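Local coordinates for pectate lyase (Bacillus, PDB 3VMW), which probably cleaves pectate, the polygalacturonate of plant cell walls, by beta-elimination, and binds galacturonic acid units along one flank of a right-handed parallel beta-helix, at residues K193-H198 with D215-N220; S206-I211 with K224-T229; I231-G236 with G275-R280. All blocks are in the same frame, centred on the assembly; numbering follows the deposited sequence.

Contact 1: residues K193-H198 with D215-N220; sequences KITYHH and DVHMFN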
loop_
_atom_site.group_PDB
_atom_site.type_symbol
_atom_site.label_atom_id
_atom_site.label_comp_id
_atom_site.label_asym_id
_atom_site.label_seq_id
_atom_site.Cartn_x
_atom_site.Cartn_y
_atom_site.Cartn_z
ATOM N N LYS A 193 -8.519 5.467 -7.441
ATOM C CA LYS A 193 -9.409 5.185 -6.321
ATOM C C LYS A 193 -8.733 4.384 -5.231
ATOM O O LYS A 193 -9.096 3.219 -4.938
ATOM C CB LYS A 193 -10.698 4.538 -6.819
ATOM C CG LYS A 193 -11.465 5.467 -7.810
ATOM C CD LYS A 193 -12.843 4.872 -8.207
ATOM C CE LYS A 193 -13.555 5.643 -9.323
ATOM N NZ LYS A 193 -12.848 5.432 -10.620
ATOM N N ILE A 194 -7.764 5.046 -4.601
ATOM C CA ILE A 194 -6.998 4.447 -3.518
ATOM C C ILE A 194 -7.197 5.253 -2.236
ATOM O O ILE A 194 -7.099 6.483 -2.252
ATOM C CB ILE A 194 -5.486 4.496 -3.825
ATOM C CG1 ILE A 194 -5.172 4.141 -5.298
ATOM C CG2 ILE A 194 -4.753 3.603 -2.892
ATOM C CD1 ILE A 194 -5.565 2.758 -5.654
ATOM N N THR A 195 -7.465 4.573 -1.122
ATOM C CA THR A 195 -7.542 5.252 0.189
ATOM C C THR A 195 -6.389 4.786 1.075
ATOM O O THR A 195 -6.158 3.582 1.155
ATOM C CB THR A 195 -8.858 4.868 0.923
ATOM O OG1 THR A 195 -9.988 5.240 0.133
ATOM C CG2 THR A 195 -8.965 5.538 2.306
ATOM N N TYR A 196 -5.689 5.719 1.760
ATOM C CA TYR A 196 -4.668 5.378 2.760
ATOM C C TYR A 196 -5.094 6.022 4.063
ATOM O O TYR A 196 -5.246 7.259 4.113
ATOM C CB TYR A 196 -3.284 5.978 2.394
ATOM C CG TYR A 196 -2.664 5.468 1.101
ATOM C CD1 TYR A 196 -1.787 4.380 1.107
ATOM C CD2 TYR A 196 -2.955 6.073 -0.116
ATOM C CE1 TYR A 196 -1.240 3.909 -0.085
ATOM C CE2 TYR A 196 -2.409 5.623 -1.290
ATOM C CZ TYR A 196 -1.544 4.546 -1.269
ATOM O OH TYR A 196 -1.010 4.135 -2.469
ATOM N N HIS A 197 -5.295 5.239 5.129
ATOM C CA HIS A 197 -5.657 5.881 6.405
ATOM C C HIS A 197 -5.089 5.152 7.582
ATOM O O HIS A 197 -4.921 3.921 7.534
ATOM C CB HIS A 197 -7.179 6.078 6.560
ATOM C CG HIS A 197 -7.954 4.827 6.875
ATOM N ND1 HIS A 197 -8.286 4.458 8.164
ATOM C CD2 HIS A 197 -8.522 3.896 6.056
ATOM C CE1 HIS A 197 -9.012 3.344 8.131
ATOM N NE2 HIS A 197 -9.151 2.972 6.862
ATOM N N HIS A 198 -4.798 5.913 8.647
ATOM C CA HIS A 198 -4.257 5.316 9.876
ATOM C C HIS A 198 -3.003 4.475 9.690
ATOM O O HIS A 198 -2.760 3.554 10.466
ATOM C CB HIS A 198 -5.348 4.526 10.634
ATOM C CG HIS A 198 -6.417 5.416 11.178
ATOM N ND1 HIS A 198 -7.588 5.668 10.501
ATOM C CD2 HIS A 198 -6.467 6.151 12.316
ATOM C CE1 HIS A 198 -8.326 6.510 11.205
ATOM N NE2 HIS A 198 -7.662 6.827 12.303
ATOM N N ASP A 215 -6.995 9.369 -8.311
ATOM C CA ASP A 215 -7.698 10.010 -7.215
ATOM C C ASP A 215 -7.375 9.219 -5.978
ATOM O O ASP A 215 -7.563 7.989 -5.954
ATOM C CB ASP A 215 -9.213 9.994 -7.439
ATOM C CG ASP A 215 -9.660 10.976 -8.516
ATOM O OD1 ASP A 215 -8.837 11.830 -8.922
ATOM O OD2 ASP A 215 -10.833 10.891 -8.940
ATOM N N VAL A 216 -6.878 9.910 -4.955
ATOM C CA VAL A 216 -6.411 9.238 -3.725
ATOM C C VAL A 216 -6.875 10.043 -2.514
ATOM O O VAL A 216 -6.862 11.290 -2.554
ATOM C CB VAL A 216 -4.880 9.192 -3.711
ATOM C CG1 VAL A 216 -4.381 8.676 -2.363
ATOM C CG2 VAL A 216 -4.373 8.307 -4.893
ATOM N N HIS A 217 -7.276 9.349 -1.439
ATOM C CA HIS A 217 -7.645 10.029 -0.192
ATOM C C HIS A 217 -6.680 9.530 0.880
ATOM O O HIS A 217 -6.566 8.335 1.073
ATOM C CB HIS A 217 -9.062 9.619 0.178
ATOM C CG HIS A 217 -9.596 10.250 1.424
ATOM N ND1 HIS A 217 -10.650 9.700 2.127
ATOM C CD2 HIS A 217 -9.243 11.383 2.090
ATOM C CE1 HIS A 217 -10.939 10.478 3.163
ATOM N NE2 HIS A 217 -10.097 11.500 3.168
ATOM N N MET A 218 -5.972 10.438 1.556
ATOM C CA MET A 218 -5.081 10.038 2.630
ATOM C C MET A 218 -5.561 10.754 3.880
ATOM O O MET A 218 -5.506 11.995 3.938
ATOM C CB MET A 218 -3.643 10.456 2.344
ATOM C CG MET A 218 -3.112 9.877 1.040
ATOM S SD MET A 218 -1.343 10.149 0.903
ATOM C CE MET A 218 -0.725 8.783 1.933
ATOM N N PHE A 219 -6.036 9.995 4.867
ATOM C CA PHE A 219 -6.471 10.650 6.119
ATOM C C PHE A 219 -5.941 9.967 7.354
ATOM O O PHE A 219 -5.764 8.742 7.361
ATOM C CB PHE A 219 -7.998 10.813 6.192
ATOM C CG PHE A 219 -8.802 9.519 6.274
ATOM C CD1 PHE A 219 -9.297 9.059 7.492
ATOM C CD2 PHE A 219 -9.168 8.827 5.117
ATOM C CE1 PHE A 219 -10.105 7.904 7.562
ATOM C CE2 PHE A 219 -9.971 7.684 5.182
ATOM C CZ PHE A 219 -10.428 7.214 6.411
ATOM N N ASN A 220 -5.655 10.760 8.389
ATOM C CA ASN A 220 -5.338 10.176 9.693
ATOM C C ASN A 220 -4.100 9.281 9.664
ATOM O O ASN A 220 -4.016 8.316 10.433
ATOM C CB ASN A 220 -6.528 9.377 10.268
ATOM C CG ASN A 220 -7.644 10.280 10.790
ATOM O OD1 ASN A 220 -7.504 11.539 10.853
ATOM N ND2 ASN A 220 -8.744 9.666 11.163
HETATM O O HOH W 1 -11.843 8.674 -9.891
#
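The CB of His197 sits over the centre of the Phe219 ring, 3.4 Å from its centroid, a CH-pi contact. Their two rings lie almost parallel, planes 3° apart, but displaced so that little of one ring lies over the other. Both side chains place CG between the backbone N and the carbonyl carbon (chi1 75° and 66°), and lean the same way. At the edge of the His197 ring, in plane, ND1 of His198 lies 2.7 Å from ND1 of His197 in a nearly straight hydrogen bond; CB of Asn220 covers one face of the His198 ring, and Trp169 also stacks on it. On the opposite sheet face, Val216 CG1 meets the edge of the Tyr196 ring, 3.7 Å from CD2, while Met218 runs beside it, its SD in an oblique Met-aromatic contact. The backbones pair in parallel: Tyr196 N donates to His217 O (2.8 Å) and Phe219 N to Tyr196 O (2.9 Å). Since the ND1-ND1 bond needs one nitrogen to give a hydrogen and the other a lone pair, it probably fixes both ring orientations, with His198 NE2 also bonded to Gln307: a polar link buried beside the Phe219 ring.

Contact 2: residues S206-I211 with K224-T229; sequences SRVPLI and KDINDT. With ADA (alpha-D-galactopyranuronic acid), chain B; ADA (alpha-D-galactopyranuronic acid), chain C; ADA (alpha-D-galactopyranuronic acid), chain D; SO4 (sulfate ion), chain E.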
loop_
_atom_site.group_PDB
_atom_site.type_symbol
_atom_site.label_atom_id
_atom_site.label_comp_id
_atom_site.label_asym_id
_atom_site.label_seq_id
_atom_site.Cartn_x
_atom_site.Cartn_y
_atom_site.Cartn_z
ATOM N N SER A 206 11.369 8.384 0.317
ATOM C CA SER A 206 10.462 9.017 -0.616
ATOM C C SER A 206 9.278 8.111 -0.961
ATOM O O SER A 206 9.155 6.980 -0.481
ATOM C CB SER A 206 11.223 9.402 -1.918
ATOM O OG SER A 206 11.558 8.205 -2.643
ATOM N N ARG A 207 8.404 8.647 -1.795
ATOM C CA ARG A 207 7.241 7.953 -2.323
ATOM C C ARG A 207 6.223 7.596 -1.264
ATOM O O ARG A 207 5.988 6.406 -1.002
ATOM C CB ARG A 207 7.655 6.680 -3.099
ATOM C CG ARG A 207 8.567 6.991 -4.275
ATOM C CD ARG A 207 8.747 5.705 -5.140
ATOM N NE ARG A 207 9.585 5.962 -6.301
ATOM C CZ ARG A 207 9.828 5.048 -7.236
ATOM N NH1 ARG A 207 9.316 3.831 -7.095
ATOM N NH2 ARG A 207 10.572 5.346 -8.293
ATOM N N VAL A 208 5.584 8.606 -0.679
ATOM C CA VAL A 208 4.639 8.286 0.382
ATOM C C VAL A 208 3.278 8.923 0.164
ATOM O O VAL A 208 2.846 9.736 0.964
ATOM C CB VAL A 208 5.201 8.704 1.746
ATOM C CG1 VAL A 208 4.535 7.856 2.895
ATOM C CG2 VAL A 208 6.733 8.491 1.765
ATOM N N PRO A 209 2.609 8.570 -0.937
ATOM C CA PRO A 209 3.094 7.716 -2.027
ATOM C C PRO A 209 3.563 8.600 -3.178
ATOM O O PRO A 209 3.352 9.835 -3.170
ATOM C CB PRO A 209 1.799 7.021 -2.533
ATOM C CG PRO A 209 0.614 7.693 -1.744
ATOM C CD PRO A 209 1.222 8.998 -1.180
ATOM N N LEU A 210 4.158 7.955 -4.184
ATOM C CA LEU A 210 4.308 8.573 -5.498
ATOM C C LEU A 210 3.004 8.306 -6.260
ATOM O O LEU A 210 2.686 7.145 -6.562
ATOM C CB LEU A 210 5.463 7.915 -6.225
ATOM C CG LEU A 210 5.937 8.483 -7.595
ATOM C CD1 LEU A 210 7.179 7.716 -8.091
ATOM C CD2 LEU A 210 4.851 8.341 -8.612
ATOM N N ILE A 211 2.252 9.355 -6.583
ATOM C CA ILE A 211 0.956 9.154 -7.214
ATOM C C ILE A 211 0.945 9.745 -8.628
ATOM O O ILE A 211 1.148 10.939 -8.788
ATOM C CB ILE A 211 -0.214 9.835 -6.434
ATOM C CG1 ILE A 211 -0.177 9.514 -4.932
ATOM C CG2 ILE A 211 -1.568 9.413 -7.030
ATOM C CD1 ILE A 211 -1.069 10.515 -4.146
ATOM N N LYS A 224 6.445 10.329 9.734
ATOM C CA LYS A 224 7.515 10.693 10.656
ATOM C C LYS A 224 8.875 10.385 10.068
ATOM O O LYS A 224 9.095 9.272 9.532
ATOM C CB LYS A 224 7.369 9.914 11.967
ATOM C CG LYS A 224 8.412 10.224 13.053
ATOM C CD LYS A 224 8.169 9.270 14.238
ATOM C CE LYS A 224 9.110 9.518 15.388
ATOM N NZ LYS A 224 8.897 8.469 16.426
ATOM N N ASP A 225 9.770 11.362 10.166
ATOM C CA ASP A 225 11.166 11.158 9.777
ATOM C C ASP A 225 11.234 10.702 8.326
ATOM O O ASP A 225 11.790 9.643 8.006
ATOM C CB ASP A 225 11.850 10.165 10.719
ATOM C CG ASP A 225 12.066 10.736 12.107
ATOM O OD1 ASP A 225 11.963 11.985 12.268
ATOM O OD2 ASP A 225 12.335 9.940 13.041
ATOM N N ILE A 226 10.640 11.496 7.442
ATOM C CA ILE A 226 10.697 11.180 6.008
ATOM C C ILE A 226 11.811 12.033 5.411
ATOM O O ILE A 226 11.749 13.262 5.420
ATOM C CB ILE A 226 9.374 11.506 5.285
ATOM C CG1 ILE A 226 8.166 10.893 6.009
ATOM C CG2 ILE A 226 9.410 11.089 3.791
ATOM C CD1 ILE A 226 8.022 9.466 5.854
ATOM N N ASN A 227 12.833 11.385 4.892
ATOM C CA ASN A 227 14.070 12.086 4.572
ATOM C C ASN A 227 13.987 13.080 3.409
ATOM O O ASN A 227 14.508 14.194 3.521
ATOM C CB ASN A 227 15.188 11.082 4.318
ATOM C CG ASN A 227 16.543 11.748 4.172
ATOM O OD1 ASN A 227 17.058 12.318 5.129
ATOM N ND2 ASN A 227 17.143 11.658 2.967
ATOM N N ASP A 228 13.361 12.689 2.296
ATOM C CA ASP A 228 13.386 13.554 1.096
ATOM C C ASP A 228 12.043 14.201 0.807
ATOM O O ASP A 228 11.905 15.413 0.962
ATOM C CB ASP A 228 13.919 12.793 -0.125
ATOM C CG ASP A 228 14.609 13.711 -1.117
ATOM O OD1 ASP A 228 15.527 14.448 -0.715
ATOM O OD2 ASP A 228 14.202 13.726 -2.286
ATOM N N THR A 229 11.036 13.387 0.493
ATOM C CA THR A 229 9.709 13.886 0.160
ATOM C C THR A 229 8.652 12.880 0.577
ATOM O O THR A 229 8.936 11.680 0.690
ATOM C CB THR A 229 9.572 14.111 -1.341
ATOM O OG1 THR A 229 9.802 12.865 -2.003
ATOM C CG2 THR A 229 10.626 15.126 -1.848
HETATM C C1 ADA B . 13.364 7.670 -8.102
HETATM C C2 ADA B . 13.801 6.580 -9.071
HETATM C C3 ADA B . 13.768 7.061 -10.481
HETATM C C4 ADA B . 12.508 7.639 -10.881
HETATM C C5 ADA B . 12.055 8.706 -9.890
HETATM C C6 ADA B . 10.730 9.265 -10.118
HETATM O O2 ADA B . 15.104 6.251 -8.699
HETATM O O3 ADA B . 14.064 5.926 -11.342
HETATM O O4 ADA B . 11.534 6.593 -10.894
HETATM O O5 ADA B . 12.128 8.230 -8.481
HETATM O O6B ADA B . 10.395 9.650 -11.268
HETATM O O6A ADA B . 9.928 9.443 -9.141
HETATM C C1 ADA C . 16.847 10.630 -6.739
HETATM C C2 ADA C . 16.341 10.706 -8.161
HETATM C C3 ADA C . 14.870 10.943 -8.182
HETATM C C4 ADA C . 14.151 9.906 -7.465
HETATM C C5 ADA C . 14.636 9.891 -6.050
HETATM C C6 ADA C . 14.005 8.857 -5.227
HETATM O O2 ADA C . 17.037 11.712 -8.855
HETATM O O3 ADA C . 14.412 11.135 -9.531
HETATM O O4 ADA C . 14.396 8.606 -8.086
HETATM O O5 ADA C . 16.116 9.674 -6.006
HETATM O O6B ADA C . 12.767 8.831 -5.045
HETATM O O6A ADA C . 14.735 7.982 -4.685
HETATM C C1 ADA D . 17.724 14.027 -3.388
HETATM C C2 ADA D . 18.059 12.578 -3.428
HETATM C C3 ADA D . 18.702 12.172 -4.680
HETATM C C4 ADA D . 18.009 12.629 -5.877
HETATM C C5 ADA D . 17.698 14.098 -5.777
HETATM C C6 ADA D . 16.822 14.519 -6.850
HETATM O O2 ADA D . 18.889 12.345 -2.310
HETATM O O3 ADA D . 18.884 10.736 -4.696
HETATM O O4 ADA D . 16.758 11.900 -6.125
HETATM O O5 ADA D . 17.020 14.413 -4.559
HETATM O O6B ADA D . 15.750 15.119 -6.598
HETATM O O6A ADA D . 17.147 14.239 -8.014
HETATM S S SO4 E . 10.663 1.613 -9.804
HETATM O O1 SO4 E . 10.234 2.317 -11.011
HETATM O O2 SO4 E . 11.526 2.508 -9.039
HETATM O O3 SO4 E . 9.491 1.212 -9.024
HETATM O O4 SO4 E . 11.396 0.384 -10.117
HETATM O O HOH W 2 7.797 11.308 -2.890
#
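Arg207 and Thr229 are joined by a water, which accepts from Arg207 N and lies 2.7 Å from Thr229 OG1, a hydroxyl also bonded to Tyr269. From CB the Arg207 side chain runs away from residues 224-229: CG lies anti to the carbonyl carbon (chi1 -60°), and the chain is extended from there to NE, its flank against Lys177 and Leu180. NE comes no nearer than 4.0 Å to O5 of the chain B galacturonate, and the polar grip comes at the tip. NH2 donates almost straight to the ring oxygen O5 of that sugar (3.3 Å) and, along a bent path, to O2 of a sulfate (3.1 Å), while NH1 reaches sulfate O3 at 3.3 Å. The sulfate, probably from the crystallisation liquor, has its sulfur in the guanidinium plane at the edge, and Lys177 shares the anion. A leucine in place of Arg207 would probably leave the sulfate with Lys177 but without its guanidinium partner, and the sugar without the donor to its ring oxygen. One residue earlier, Ser206 OG donates to carboxylate O6B of the chain C galacturonate (2.8 Å), and Ser206 CA points its hydrogen nearly straight at Thr229 O, 3.3 Å away. Behind, Val208 CG2 meets Ile226 CG2 at 4.2 Å, and Val208 also rests on Phe201 and Thr178. A cationic groove on the flank of a parallel beta-helix, lined by residues that hold successive galacturonates, is the substrate-binding arrangement of polysaccharide lyase family 1.

Contact 3: residues I231-G236 with G275-R280; sequences INSRVG and GYWNLR. With ADA (alpha-D-galactopyranuronic acid), chain B.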
loop_
_atom_site.group_PDB
_atom_site.type_symbol
_atom_site.label_atom_id
_atom_site.label_comp_id
_atom_site.label_asym_id
_atom_site.label_seq_id
_atom_site.Cartn_x
_atom_site.Cartn_y
_atom_site.Cartn_z
ATOM N N ILE A 231 4.287 12.983 0.001
ATOM C CA ILE A 231 3.255 12.772 -1.009
ATOM C C ILE A 231 3.646 13.507 -2.298
ATOM O O ILE A 231 3.820 14.715 -2.291
ATOM C CB ILE A 231 1.930 13.327 -0.504
ATOM C CG1 ILE A 231 1.555 12.621 0.820
ATOM C CG2 ILE A 231 0.832 13.148 -1.564
ATOM C CD1 ILE A 231 0.439 13.437 1.586
ATOM N N ASN A 232 3.767 12.766 -3.391
ATOM C CA ASN A 232 4.194 13.326 -4.657
ATOM C C ASN A 232 3.067 13.154 -5.661
ATOM O O ASN A 232 2.770 12.036 -6.058
ATOM C CB ASN A 232 5.440 12.574 -5.151
ATOM C CG ASN A 232 6.049 13.222 -6.396
ATOM O OD1 ASN A 232 5.495 14.188 -6.923
ATOM N ND2 ASN A 232 7.193 12.689 -6.872
ATOM N N SER A 233 2.443 14.250 -6.073
ATOM C CA SER A 233 1.227 14.167 -6.868
ATOM C C SER A 233 1.555 14.625 -8.281
ATOM O O SER A 233 1.943 15.751 -8.485
ATOM C CB SER A 233 0.119 15.035 -6.257
ATOM O OG SER A 233 -1.076 14.987 -7.022
ATOM N N ARG A 234 1.413 13.716 -9.240
ATOM C CA ARG A 234 1.927 13.929 -10.600
ATOM C C ARG A 234 0.865 13.696 -11.664
ATOM O O ARG A 234 -0.106 12.957 -11.444
ATOM C CB ARG A 234 3.088 12.958 -10.845
ATOM C CG ARG A 234 4.333 13.311 -10.040
ATOM C CD ARG A 234 5.170 12.072 -9.736
ATOM N NE ARG A 234 6.018 11.685 -10.877
ATOM C CZ ARG A 234 7.228 11.136 -10.750
ATOM N NH1 ARG A 234 7.949 10.838 -11.828
ATOM N NH2 ARG A 234 7.715 10.876 -9.532
ATOM N N VAL A 235 1.068 14.319 -12.824
ATOM C CA VAL A 235 0.206 14.095 -13.978
ATOM C C VAL A 235 -1.290 13.957 -13.681
ATOM O O VAL A 235 -1.923 12.971 -14.082
ATOM C CB VAL A 235 0.723 12.939 -14.913
ATOM C CG1 VAL A 235 1.874 13.450 -15.777
ATOM C CG2 VAL A 235 1.148 11.689 -14.136
ATOM N N GLY A 236 -1.852 14.977 -13.025
ATOM C CA GLY A 236 -3.290 15.102 -12.906
ATOM C C GLY A 236 -3.879 14.275 -11.770
ATOM O O GLY A 236 -5.094 14.270 -11.561
ATOM N N GLY A 275 0.446 16.975 -10.441
ATOM C CA GLY A 275 -0.835 16.537 -9.887
ATOM C C GLY A 275 -1.376 17.631 -8.958
ATOM O O GLY A 275 -0.788 18.709 -8.889
ATOM N N TYR A 276 -2.484 17.367 -8.259
ATOM C CA TYR A 276 -3.181 18.396 -7.472
ATOM C C TYR A 276 -3.404 17.863 -6.081
ATOM O O TYR A 276 -3.310 16.651 -5.881
ATOM C CB TYR A 276 -4.517 18.745 -8.126
ATOM C CG TYR A 276 -4.285 19.263 -9.512
ATOM C CD1 TYR A 276 -3.987 20.595 -9.730
ATOM C CD2 TYR A 276 -4.257 18.392 -10.604
ATOM C CE1 TYR A 276 -3.733 21.070 -11.012
ATOM C CE2 TYR A 276 -4.025 18.862 -11.879
ATOM C CZ TYR A 276 -3.743 20.199 -12.071
ATOM O OH TYR A 276 -3.472 20.647 -13.339
ATOM N N TRP A 277 -3.666 18.752 -5.117
ATOM C CA TRP A 277 -3.905 18.322 -3.744
ATOM C C TRP A 277 -4.964 19.199 -3.083
ATOM O O TRP A 277 -5.070 20.397 -3.378
ATOM C CB TRP A 277 -2.607 18.323 -2.924
ATOM C CG TRP A 277 -1.761 19.506 -3.243
ATOM C CD1 TRP A 277 -1.852 20.754 -2.689
ATOM C CD2 TRP A 277 -0.696 19.556 -4.199
ATOM N NE1 TRP A 277 -0.910 21.607 -3.270
ATOM C CE2 TRP A 277 -0.179 20.886 -4.187
ATOM C CE3 TRP A 277 -0.123 18.609 -5.071
ATOM C CZ2 TRP A 277 0.869 21.291 -5.026
ATOM C CZ3 TRP A 277 0.929 19.013 -5.899
ATOM C CH2 TRP A 277 1.411 20.348 -5.868
ATOM N N ASN A 278 -5.764 18.581 -2.213
ATOM C CA ASN A 278 -6.765 19.309 -1.431
ATOM C C ASN A 278 -6.340 19.101 0.009
ATOM O O ASN A 278 -6.190 17.968 0.432
ATOM C CB ASN A 278 -8.154 18.719 -1.690
ATOM C CG ASN A 278 -9.251 19.445 -0.944
ATOM O OD1 ASN A 278 -8.994 20.432 -0.247
ATOM N ND2 ASN A 278 -10.494 18.955 -1.086
ATOM N N LEU A 279 -6.058 20.179 0.735
ATOM C CA LEU A 279 -5.440 20.042 2.042
ATOM C C LEU A 279 -6.378 20.552 3.116
ATOM O O LEU A 279 -6.828 21.710 3.069
ATOM C CB LEU A 279 -4.126 20.825 2.120
ATOM C CG LEU A 279 -3.154 20.611 0.963
ATOM C CD1 LEU A 279 -2.040 21.689 0.952
ATOM C CD2 LEU A 279 -2.591 19.173 0.942
ATOM N N ARG A 280 -6.657 19.704 4.095
ATOM C CA ARG A 280 -7.477 20.127 5.225
ATOM C C ARG A 280 -7.038 19.478 6.539
ATOM O O ARG A 280 -6.829 18.260 6.598
ATOM C CB ARG A 280 -8.947 19.813 4.918
ATOM C CG ARG A 280 -9.832 19.536 6.128
ATOM C CD ARG A 280 -10.691 20.729 6.526
ATOM N NE ARG A 280 -11.978 20.761 5.828
ATOM C CZ ARG A 280 -12.864 21.751 5.938
ATOM N NH1 ARG A 280 -12.600 22.789 6.722
ATOM N NH2 ARG A 280 -14.008 21.710 5.262
HETATM C C1 ADA B . 13.364 7.670 -8.102
HETATM C C2 ADA B . 13.801 6.580 -9.071
HETATM C C3 ADA B . 13.768 7.061 -10.481
HETATM C C4 ADA B . 12.508 7.639 -10.881
HETATM C C5 ADA B . 12.055 8.706 -9.890
HETATM C C6 ADA B . 10.730 9.265 -10.118
HETATM O O2 ADA B . 15.104 6.251 -8.699
HETATM O O3 ADA B . 14.064 5.926 -11.342
HETATM O O4 ADA B . 11.534 6.593 -10.894
HETATM O O5 ADA B . 12.128 8.230 -8.481
HETATM O O6B ADA B . 10.395 9.650 -11.268
HETATM O O6A ADA B . 9.928 9.443 -9.141
#
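Ser233 and Gly275 meet through the backbone: Gly275 N donates to Ser233 O (2.8 Å), approaching from well above the carbonyl plane. The Ser233 hydroxyl adds a second link, giving its hydrogen to Tyr276 O at 3.0 Å, again tilted out of the carbonyl plane. It can do so because OG stands anti to the backbone N (chi1 179°) and so reaches across to residues 275-280. Ser233 CB, meanwhile, touches the edge of the Trp277 indole, 3.8 Å from CE3. Close approach here depends on Gly275, where a CB would collide with Ser233 OG and Arg234 N. Gly236 CA lies at the edge of the Tyr276 ring, 4.0 Å from CE2, and Gly236 has the positive phi that a residue without a side chain adopts readily. While Ser233 faces Gly275, the next residue turns the other way. Arg234 bends at chi3 and spreads its guanidinium edge-on before the carboxylate of the chain B galacturonate: NH1 donates to O6B (2.8 Å) and NH2 to O6A (2.7 Å), both nearly straight, a paired grip on both carboxylate oxygens. In the second shell, Ser271 OG bonds Arg234 NE and helps fix the rotation of the group, while the Trp277 indole meets Phe260 with ring planes at about 90°. Farther out, strand 231-234 runs parallel between strands 210-212 and 265-266, and strand 276-280 pairs with strand 238-242, so the contact joins strands on two different faces, from adjacent coils near the C-terminal end of the beta-helix.

The three contacts occupy neighbouring coils of the beta-helix, their centres 12 to 15 Å apart. Contacts 1 and 2 alternate along the chain, strand 215-219 falling between the two segments of contact 2, whereas contact 3 follows both. Inside the coils they share packing: Met218 SD approaches Pro209 CD at 3.5 Å and Ile231 CD1 at 3.8 Å. Strands 210-212 and 231-234 are parallel neighbours, with Ile211 N and Asn232 O 2.8 Å apart in a probable hydrogen bond. Near that pairing, Arg207 and Arg234 both reach the chain B galacturonate, so contacts 2 and 3 together bind one sugar, while contact 1 is a mostly buried pair of strands, with the Tyr196 side chain about 14 Å from a bound galacturonate.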